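Local coordinates for dihydrofolate reductase (Schistosoma mansoni, PDB 3VCO), which catalyses the NADPH-dependent reduction of 7,8-dihydrofolate to tetrahydrofolate, a key step in folate metabolism that feeds thymidylate, purine and glycine synthesis, at residues R22-V27 with E127-G132; P147-C152 with F195-V200; A28-W33 with I155-D160. One frame throughout, in Å; residues are numbered along the deposited sequence. Where two conformers were deposited one is given.

Interaction 1 (R22-V27 with E127-G132)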
loop_
_atom_site.group_PDB
_atom_site.type_symbol
_atom_site.label_atom_id
_atom_site.label_comp_id
_atom_site.label_asym_id
_atom_site.label_seq_id
_atom_site.Cartn_x
_atom_site.Cartn_y
_atom_site.Cartn_z
ATOM N N ARG A 22 -6.371 12.104 -0.089
ATOM C CA ARG A 22 -6.944 10.847 -0.509
ATOM C C ARG A 22 -6.094 9.795 0.207
ATOM O O ARG A 22 -4.879 9.931 0.302
ATOM C CB ARG A 22 -6.751 10.697 -2.021
ATOM C CG ARG A 22 -7.528 9.548 -2.632
ATOM C CD ARG A 22 -7.528 9.698 -4.091
ATOM N NE ARG A 22 -6.236 9.379 -4.650
ATOM C CZ ARG A 22 -5.836 9.745 -5.868
ATOM N NH1 ARG A 22 -6.642 10.463 -6.667
ATOM N NH2 ARG A 22 -4.628 9.378 -6.289
ATOM N N LEU A 23 -6.704 8.750 0.724
ATOM C CA LEU A 23 -5.868 7.703 1.292
ATOM C C LEU A 23 -5.750 6.688 0.213
ATOM O O LEU A 23 -6.761 6.225 -0.307
ATOM C CB LEU A 23 -6.505 7.087 2.528
ATOM C CG LEU A 23 -6.603 7.872 3.798
ATOM C CD1 LEU A 23 -7.237 6.973 4.850
ATOM C CD2 LEU A 23 -5.193 8.337 4.218
ATOM N N ASN A 24 -4.526 6.339 -0.147
ATOM C CA ASN A 24 -4.309 5.368 -1.197
ATOM C C ASN A 24 -3.977 4.052 -0.513
ATOM O O ASN A 24 -3.213 4.030 0.420
ATOM C CB ASN A 24 -3.190 5.805 -2.123
ATOM C CG ASN A 24 -3.523 7.123 -2.850
ATOM O OD1 ASN A 24 -4.315 7.142 -3.772
ATOM N ND2 ASN A 24 -2.917 8.202 -2.416
ATOM N N VAL A 25 -4.689 3.006 -0.894
ATOM C CA VAL A 25 -4.467 1.704 -0.347
ATOM C C VAL A 25 -3.803 0.887 -1.448
ATOM O O VAL A 25 -4.288 0.868 -2.580
ATOM C CB VAL A 25 -5.801 1.092 0.032
ATOM C CG1 VAL A 25 -5.624 -0.356 0.333
ATOM C CG2 VAL A 25 -6.354 1.832 1.239
ATOM N N VAL A 26 -2.698 0.218 -1.119
ATOM C CA VAL A 26 -2.059 -0.668 -2.107
ATOM C C VAL A 26 -2.094 -2.100 -1.538
ATOM O O VAL A 26 -1.630 -2.326 -0.433
ATOM C CB VAL A 26 -0.586 -0.269 -2.349
ATOM C CG1 VAL A 26 0.057 -1.139 -3.482
ATOM C CG2 VAL A 26 -0.527 1.208 -2.709
ATOM N N VAL A 27 -2.619 -3.037 -2.313
ATOM C CA VAL A 27 -2.813 -4.390 -1.815
ATOM C C VAL A 27 -2.851 -5.374 -2.989
ATOM O O VAL A 27 -3.246 -4.998 -4.120
ATOM C CB VAL A 27 -4.161 -4.438 -1.050
ATOM C CG1 VAL A 27 -5.315 -4.084 -1.992
ATOM C CG2 VAL A 27 -4.387 -5.783 -0.350
ATOM N N GLU A 127 1.571 12.266 -1.864
ATOM C CA GLU A 127 0.450 11.367 -1.575
ATOM C C GLU A 127 0.808 10.367 -0.451
ATOM O O GLU A 127 1.994 10.153 -0.130
ATOM C CB GLU A 127 -0.034 10.632 -2.850
ATOM C CG GLU A 127 -0.517 11.577 -4.041
ATOM C CD GLU A 127 -2.037 11.626 -4.220
ATOM O OE1 GLU A 127 -2.713 10.755 -3.655
ATOM O OE2 GLU A 127 -2.569 12.541 -4.923
ATOM N N VAL A 128 -0.217 9.776 0.139
ATOM C CA VAL A 128 -0.068 8.842 1.238
ATOM C C VAL A 128 -0.583 7.484 0.764
ATOM O O VAL A 128 -1.710 7.389 0.259
ATOM C CB VAL A 128 -0.882 9.319 2.458
ATOM C CG1 VAL A 128 -0.818 8.310 3.589
ATOM C CG2 VAL A 128 -0.340 10.679 2.925
ATOM N N PHE A 129 0.264 6.456 0.883
ATOM C CA PHE A 129 -0.142 5.085 0.535
ATOM C C PHE A 129 -0.110 4.246 1.809
ATOM O O PHE A 129 0.875 4.302 2.539
ATOM C CB PHE A 129 0.791 4.507 -0.541
ATOM C CG PHE A 129 0.742 5.291 -1.853
ATOM C CD1 PHE A 129 -0.060 4.871 -2.898
ATOM C CD2 PHE A 129 1.416 6.509 -1.979
ATOM C CE1 PHE A 129 -0.160 5.605 -4.051
ATOM C CE2 PHE A 129 1.331 7.265 -3.140
ATOM C CZ PHE A 129 0.525 6.839 -4.183
ATOM N N ILE A 130 -1.176 3.477 2.049
ATOM C CA ILE A 130 -1.214 2.480 3.095
ATOM C C ILE A 130 -0.935 1.118 2.429
ATOM O O ILE A 130 -1.721 0.660 1.588
ATOM C CB ILE A 130 -2.613 2.424 3.725
ATOM C CG1 ILE A 130 -3.022 3.795 4.278
ATOM C CG2 ILE A 130 -2.700 1.326 4.801
ATOM C CD1 ILE A 130 -2.137 4.295 5.366
ATOM N N ILE A 131 0.169 0.473 2.805
ATOM C CA ILE A 131 0.624 -0.692 2.056
ATOM C C ILE A 131 0.402 -1.975 2.813
ATOM O O ILE A 131 0.865 -3.049 2.436
ATOM C CB ILE A 131 2.067 -0.544 1.586
ATOM C CG1 ILE A 131 3.021 -0.553 2.770
ATOM C CG2 ILE A 131 2.191 0.785 0.740
ATOM C CD1 ILE A 131 4.442 -0.698 2.364
ATOM N N GLY A 132 -0.309 -1.859 3.904
ATOM C CA GLY A 132 -0.671 -3.078 4.549
ATOM C C GLY A 132 -0.416 -3.099 5.990
ATOM O O GLY A 132 0.188 -2.181 6.563
HETATM O O HOH W 1 -2.737 11.089 -0.647
HETATM O O HOH W 2 1.133 -3.401 -0.281
#
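N24 reaches across to the parallel strand 125-130 with both ends of its amide engaged. Its CG lies anti to the carbonyl carbon (chi1 -62°), which turns the amide toward E127 and V128. From there ND2 donates two bonds lying close to the amide plane: one to E127 OE1 at 2.8 Å, in one of two conformers of E127, reached nearly along the C-O axis, the other to V128 O at 3.0 Å, from above the carbonyl plane. Because N24 N also donates to V128 O, a single carbonyl is gripped by backbone and side chain of one residue. OD1 accepts from R22 NE; V128 O on one side and R22 NE on the other hold the amide's rotation.

In the same E127 conformer, the R22 guanidinium passes the carboxylate obliquely, planes 40° apart; NH2 stands 3.5 Å from OE1, an attraction of charges without an aimed N-H. A water joins R22 O, E127 OE1 and V128 N.

The F129 ring receives N24 over one face, its CD1 3.4 Å from N24 CB, while V26 CG2 sits at the ring edge. I130 N bonds N24 O (2.7 Å) and V26 N bonds I130 O. L23, V25, V128 and I130 turn to the other face, where V128 meets V68 and the others helix 134-142. This parallel pairing is central to the dihydrofolate reductase sheet, with G132 following in the probable NADP(+) site.

Interaction 2 (P147-C152 with F195-V200)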
loop_
_atom_site.group_PDB
_atom_site.type_symbol
_atom_site.label_atom_id
_atom_site.label_comp_id
_atom_site.label_asym_id
_atom_site.label_seq_id
_atom_site.Cartn_x
_atom_site.Cartn_y
_atom_site.Cartn_z
ATOM N N PRO A 147 -11.602 10.400 1.109
ATOM C CA PRO A 147 -11.859 9.445 0.016
ATOM C C PRO A 147 -10.726 8.417 -0.098
ATOM O O PRO A 147 -9.607 8.718 0.255
ATOM C CB PRO A 147 -11.878 10.339 -1.233
ATOM C CG PRO A 147 -10.973 11.470 -0.893
ATOM C CD PRO A 147 -11.202 11.728 0.603
ATOM N N VAL A 148 -11.015 7.214 -0.584
ATOM C CA VAL A 148 -9.991 6.200 -0.622
ATOM C C VAL A 148 -9.855 5.712 -2.049
ATOM O O VAL A 148 -10.843 5.628 -2.758
ATOM C CB VAL A 148 -10.418 5.002 0.237
ATOM C CG1 VAL A 148 -9.356 3.849 0.159
ATOM C CG2 VAL A 148 -10.722 5.456 1.694
ATOM N N ARG A 149 -8.625 5.422 -2.453
ATOM C CA ARG A 149 -8.368 4.861 -3.783
ATOM C C ARG A 149 -7.647 3.559 -3.495
ATOM O O ARG A 149 -6.809 3.513 -2.612
ATOM C CB ARG A 149 -7.451 5.765 -4.626
ATOM C CG ARG A 149 -6.959 5.026 -5.902
ATOM C CD ARG A 149 -6.295 5.936 -6.866
ATOM N NE ARG A 149 -7.296 6.794 -7.484
ATOM C CZ ARG A 149 -7.057 7.574 -8.518
ATOM N NH1 ARG A 149 -5.842 7.609 -9.077
ATOM N NH2 ARG A 149 -8.038 8.306 -8.985
ATOM N N ILE A 150 -7.984 2.494 -4.208
ATOM C CA ILE A 150 -7.282 1.233 -4.014
ATOM C C ILE A 150 -6.531 0.869 -5.291
ATOM O O ILE A 150 -7.129 0.725 -6.338
ATOM C CB ILE A 150 -8.299 0.072 -3.784
ATOM C CG1 ILE A 150 -9.128 0.325 -2.513
ATOM C CG2 ILE A 150 -7.566 -1.261 -3.710
ATOM C CD1 ILE A 150 -10.386 -0.631 -2.406
ATOM N N TYR A 151 -5.240 0.659 -5.170
ATOM C CA TYR A 151 -4.407 0.122 -6.240
ATOM C C TYR A 151 -4.311 -1.354 -5.931
ATOM O O TYR A 151 -3.732 -1.765 -4.921
ATOM C CB TYR A 151 -3.014 0.742 -6.119
ATOM C CG TYR A 151 -2.988 2.192 -6.531
ATOM C CD1 TYR A 151 -2.681 2.544 -7.858
ATOM C CD2 TYR A 151 -3.340 3.210 -5.624
ATOM C CE1 TYR A 151 -2.652 3.883 -8.254
ATOM C CE2 TYR A 151 -3.324 4.566 -6.024
ATOM C CZ TYR A 151 -2.975 4.877 -7.342
ATOM O OH TYR A 151 -2.968 6.187 -7.739
ATOM N N CYS A 152 -4.887 -2.156 -6.798
ATOM C CA CYS A 152 -5.084 -3.539 -6.485
ATOM C C CYS A 152 -4.354 -4.417 -7.518
ATOM O O CYS A 152 -4.500 -4.231 -8.727
ATOM C CB CYS A 152 -6.606 -3.838 -6.517
ATOM S SG CYS A 152 -7.011 -5.516 -6.022
ATOM N N PHE A 195 -3.567 -5.660 -12.925
ATOM C CA PHE A 195 -3.524 -4.456 -12.087
ATOM C C PHE A 195 -4.771 -3.633 -12.323
ATOM O O PHE A 195 -5.131 -3.365 -13.448
ATOM C CB PHE A 195 -2.287 -3.610 -12.412
ATOM C CG PHE A 195 -0.977 -4.368 -12.261
ATOM C CD1 PHE A 195 -0.560 -4.828 -11.015
ATOM C CD2 PHE A 195 -0.176 -4.626 -13.356
ATOM C CE1 PHE A 195 0.639 -5.547 -10.862
ATOM C CE2 PHE A 195 1.008 -5.337 -13.211
ATOM C CZ PHE A 195 1.397 -5.816 -11.962
ATOM N N CYS A 196 -5.410 -3.202 -11.249
ATOM C CA CYS A 196 -6.654 -2.437 -11.356
ATOM C C CYS A 196 -6.611 -1.343 -10.293
ATOM O O CYS A 196 -6.025 -1.510 -9.218
ATOM C CB CYS A 196 -7.866 -3.338 -11.116
ATOM S SG CYS A 196 -8.257 -4.472 -12.456
ATOM N N VAL A 197 -7.195 -0.201 -10.624
ATOM C CA VAL A 197 -7.227 0.926 -9.717
ATOM C C VAL A 197 -8.681 1.389 -9.518
ATOM O O VAL A 197 -9.428 1.549 -10.483
ATOM C CB VAL A 197 -6.414 2.063 -10.278
ATOM C CG1 VAL A 197 -6.409 3.214 -9.313
ATOM C CG2 VAL A 197 -4.960 1.578 -10.586
ATOM N N TYR A 198 -9.068 1.579 -8.260
ATOM C CA TYR A 198 -10.455 1.839 -7.943
ATOM C C TYR A 198 -10.595 3.040 -7.044
ATOM O O TYR A 198 -9.826 3.194 -6.099
ATOM C CB TYR A 198 -11.071 0.654 -7.192
ATOM C CG TYR A 198 -11.003 -0.705 -7.907
ATOM C CD1 TYR A 198 -11.847 -1.006 -8.971
ATOM C CD2 TYR A 198 -10.097 -1.660 -7.500
ATOM C CE1 TYR A 198 -11.775 -2.245 -9.612
ATOM C CE2 TYR A 198 -10.026 -2.905 -8.124
ATOM C CZ TYR A 198 -10.844 -3.183 -9.172
ATOM O OH TYR A 198 -10.746 -4.409 -9.759
ATOM N N ASP A 199 -11.606 3.853 -7.324
ATOM C CA ASP A 199 -12.032 4.897 -6.403
ATOM C C ASP A 199 -13.248 4.406 -5.661
ATOM O O ASP A 199 -14.195 3.941 -6.269
ATOM C CB ASP A 199 -12.347 6.187 -7.160
ATOM C CG ASP A 199 -11.102 6.922 -7.545
ATOM O OD1 ASP A 199 -10.100 6.811 -6.812
ATOM O OD2 ASP A 199 -11.110 7.594 -8.580
ATOM N N VAL A 200 -13.197 4.489 -4.337
ATOM C CA VAL A 200 -14.319 4.083 -3.523
ATOM C C VAL A 200 -15.216 5.300 -3.468
ATOM O O VAL A 200 -14.761 6.368 -3.068
ATOM C CB VAL A 200 -13.865 3.673 -2.093
ATOM C CG1 VAL A 200 -15.054 3.259 -1.231
ATOM C CG2 VAL A 200 -12.777 2.567 -2.163
HETATM O O HOH W 3 -10.858 8.125 -4.279
#
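Strands 148-152 and 195-200 run antiparallel, their axes 4.7 Å apart at closest approach and 164° between directions, and so bring the carboxy-terminal strand of the dihydrofolate reductase fold into its otherwise largely parallel sheet. I150 with Y198 and C152 with C196 are hydrogen-bonded pairs, each closed by two backbone bonds; R149 with D199 and Y151 with V197 are non-hydrogen-bonded pairs, with CA-H...O contacts beside them.

One face carries R149, Y151, V197 and D199. The ring of Y151 lies alongside V197, whose CG1 sits over one face, 4.2 Å from the ring centroid, in a CH-pi contact; R149 CD packs on the same methyl at 3.7 Å. Helix 46-57 adds F51 and V55 against Y151. On the other face, I150 CD1 meets V200 CG2 at 4.0 Å, and C152 CB comes up to the edge of the Y198 ring, whose hydroxyl is hydrogen-bonded to H154.

R149 swings its chain out beside its own carbonyl carbon (chi1 168°), bends at chi3 and grips D199 side-on: NE reaches OD1 at 2.9 Å, almost in the guanidinium plane, while NH2 reaches the syn lone pair of OD2 at 3.2 Å.

Interaction 3 (A28-W33 with I155-D160)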
loop_
_atom_site.group_PDB
_atom_site.type_symbol
_atom_site.label_atom_id
_atom_site.label_comp_id
_atom_site.label_asym_id
_atom_site.label_seq_id
_atom_site.Cartn_x
_atom_site.Cartn_y
_atom_site.Cartn_z
ATOM N N ALA A 28 -2.443 -6.620 -2.725
ATOM C CA ALA A 28 -2.575 -7.723 -3.674
ATOM C C ALA A 28 -3.642 -8.638 -3.116
ATOM O O ALA A 28 -3.628 -8.963 -1.928
ATOM C CB ALA A 28 -1.240 -8.497 -3.841
ATOM N N VAL A 29 -4.599 -9.045 -3.944
ATOM C CA VAL A 29 -5.680 -9.891 -3.443
ATOM C C VAL A 29 -5.935 -11.103 -4.350
ATOM O O VAL A 29 -5.777 -11.012 -5.564
ATOM C CB VAL A 29 -6.991 -9.111 -3.222
ATOM C CG1 VAL A 29 -6.759 -7.974 -2.254
ATOM C CG2 VAL A 29 -7.597 -8.593 -4.570
ATOM N N SER A 30 -6.262 -12.236 -3.749
ATOM C CA SER A 30 -6.703 -13.399 -4.503
ATOM C C SER A 30 -8.181 -13.289 -4.961
ATOM O O SER A 30 -8.878 -12.300 -4.693
ATOM C CB SER A 30 -6.546 -14.655 -3.634
ATOM O OG SER A 30 -7.351 -14.545 -2.476
ATOM N N GLU A 31 -8.651 -14.335 -5.632
ATOM C CA GLU A 31 -10.020 -14.420 -6.138
ATOM C C GLU A 31 -11.137 -14.019 -5.180
ATOM O O GLU A 31 -12.139 -13.444 -5.601
ATOM C CB GLU A 31 -10.292 -15.811 -6.689
ATOM C CG GLU A 31 -10.099 -16.977 -5.716
ATOM C CD GLU A 31 -8.667 -17.494 -5.638
ATOM O OE1 GLU A 31 -7.708 -16.801 -6.117
ATOM O OE2 GLU A 31 -8.509 -18.582 -5.051
ATOM N N ASN A 32 -10.961 -14.312 -3.897
ATOM C CA ASN A 32 -11.936 -13.889 -2.893
ATOM C C ASN A 32 -11.516 -12.743 -2.001
ATOM O O ASN A 32 -11.888 -12.695 -0.834
ATOM C CB ASN A 32 -12.275 -15.063 -2.019
ATOM C CG ASN A 32 -12.979 -16.106 -2.780
ATOM O OD1 ASN A 32 -13.542 -15.818 -3.841
ATOM N ND2 ASN A 32 -12.956 -17.321 -2.280
ATOM N N TRP A 33 -10.783 -11.806 -2.576
ATOM C CA TRP A 33 -10.034 -10.800 -1.831
ATOM C C TRP A 33 -9.395 -11.331 -0.520
ATOM O O TRP A 33 -9.445 -10.666 0.515
ATOM C CB TRP A 33 -10.853 -9.500 -1.624
ATOM C CG TRP A 33 -11.160 -8.702 -2.915
ATOM C CD1 TRP A 33 -11.849 -9.150 -4.034
ATOM C CD2 TRP A 33 -10.832 -7.326 -3.186
ATOM N NE1 TRP A 33 -11.944 -8.142 -4.968
ATOM C CE2 TRP A 33 -11.323 -7.013 -4.471
ATOM C CE3 TRP A 33 -10.162 -6.329 -2.469
ATOM C CZ2 TRP A 33 -11.165 -5.738 -5.046
ATOM C CZ3 TRP A 33 -10.000 -5.063 -3.061
ATOM C CH2 TRP A 33 -10.497 -4.795 -4.330
ATOM N N ILE A 155 -4.860 -11.525 -8.152
ATOM C CA ILE A 155 -4.041 -12.690 -8.425
ATOM C C ILE A 155 -4.917 -13.927 -8.462
ATOM O O ILE A 155 -5.900 -13.982 -7.742
ATOM C CB ILE A 155 -3.021 -12.842 -7.304
ATOM C CG1 ILE A 155 -2.065 -11.649 -7.322
ATOM C CG2 ILE A 155 -2.263 -14.150 -7.439
ATOM C CD1 ILE A 155 -1.095 -11.611 -6.119
ATOM N N LEU A 156 -4.601 -14.869 -9.348
ATOM C CA LEU A 156 -5.205 -16.179 -9.304
ATOM C C LEU A 156 -4.223 -17.064 -8.565
ATOM O O LEU A 156 -3.133 -17.391 -9.059
ATOM C CB LEU A 156 -5.531 -16.709 -10.689
ATOM C CG LEU A 156 -6.915 -16.332 -11.202
ATOM C CD1 LEU A 156 -7.233 -17.164 -12.410
ATOM C CD2 LEU A 156 -7.983 -16.507 -10.126
ATOM N N SER A 157 -4.622 -17.404 -7.345
ATOM C CA SER A 157 -3.734 -17.991 -6.363
ATOM C C SER A 157 -3.586 -19.490 -6.574
ATOM O O SER A 157 -4.548 -20.237 -6.453
ATOM C CB SER A 157 -4.285 -17.714 -4.968
ATOM O OG SER A 157 -3.979 -16.392 -4.548
ATOM N N GLU A 158 -2.381 -19.937 -6.901
ATOM C CA GLU A 158 -2.147 -21.372 -6.986
ATOM C C GLU A 158 -2.165 -21.984 -5.572
ATOM O O GLU A 158 -2.293 -23.194 -5.414
ATOM C CB GLU A 158 -0.839 -21.677 -7.727
ATOM N N VAL A 159 -2.043 -21.129 -4.553
ATOM C CA VAL A 159 -2.203 -21.533 -3.154
ATOM C C VAL A 159 -3.058 -20.507 -2.405
ATOM O O VAL A 159 -3.103 -19.336 -2.773
ATOM C CB VAL A 159 -0.848 -21.675 -2.447
ATOM N N ASP A 160 -3.732 -20.940 -1.347
ATOM C CA ASP A 160 -4.763 -20.111 -0.725
ATOM C C ASP A 160 -4.229 -18.949 0.114
ATOM O O ASP A 160 -3.290 -19.105 0.893
ATOM C CB ASP A 160 -5.706 -20.978 0.113
#
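I155 lays the end of its side chain against A28, CD1 resting 3.9 Å from the A28 CB methyl. It gets there because, with CG1 beside the backbone N (chi1 -65°), the chain runs on extended to CD1. F191 and F193, from strand 191-200, pack on the same isoleucine, which is thus held among apolar neighbours and is buried. Its backbone is held as well: I155 N donates to V29 O at 2.8 Å, a bond that continues the parallel pairing of strands 23-29 and 148-156. Past that point the carbonyl of I155 turns toward S30 CA, a CA-H...O contact of 3.4 Å.

Farther along, side chains bridge the two segments, and polar groups take over. S157 points at the first segment and brings OG to 3.2 Å from S30 CB, meeting the carbon of that serine and not its hydroxyl; S30 OG instead makes a weak hydrogen bond to G34 O. E31 reaches back to the second segment. Its CG stands between the backbone N and the carbonyl carbon (chi1 58°) and the chain bends again at chi2, bringing OE1 within 3.4 Å of S157 N in a weak but nearly straight hydrogen bond. L156 CD2 comes to 4.0 Å from E31 OE1, where both residues are exposed.

S30 to W33 forms a type I beta turn, which takes W33 away from the second segment; its ring stacks on W170. In dihydrofolate reductases this is the place where the first strand gives way to the loop of the cofactor site, and A28 together with the glycine-rich run from G34 probably contacts NADP(+).

Overall arrangement
Strand 23-29 ties the three contacts together: it pairs with 125-130 in interaction 1 and with strand 148-156 in interaction 3, and strand 148-156 in turn holds 191-200 in interaction 2. Interactions 1 and 2 have centres about 9 Å apart and share the sheet directly, V25 N lying 2.8 Å from R149 O and V25 O 2.8 Å from Y151 N. Interaction 3 lies farther out, its centre about 17 Å from that of interaction 2, which it touches where C152 SG packs 3.5 Å from V29 CG2. Interactions 1 and 3 contain G132 and A28 of the probable NADP(+) site, while F195 of interaction 2 lies about 3 Å, side chain to side chain, from D48 of the probable substrate site.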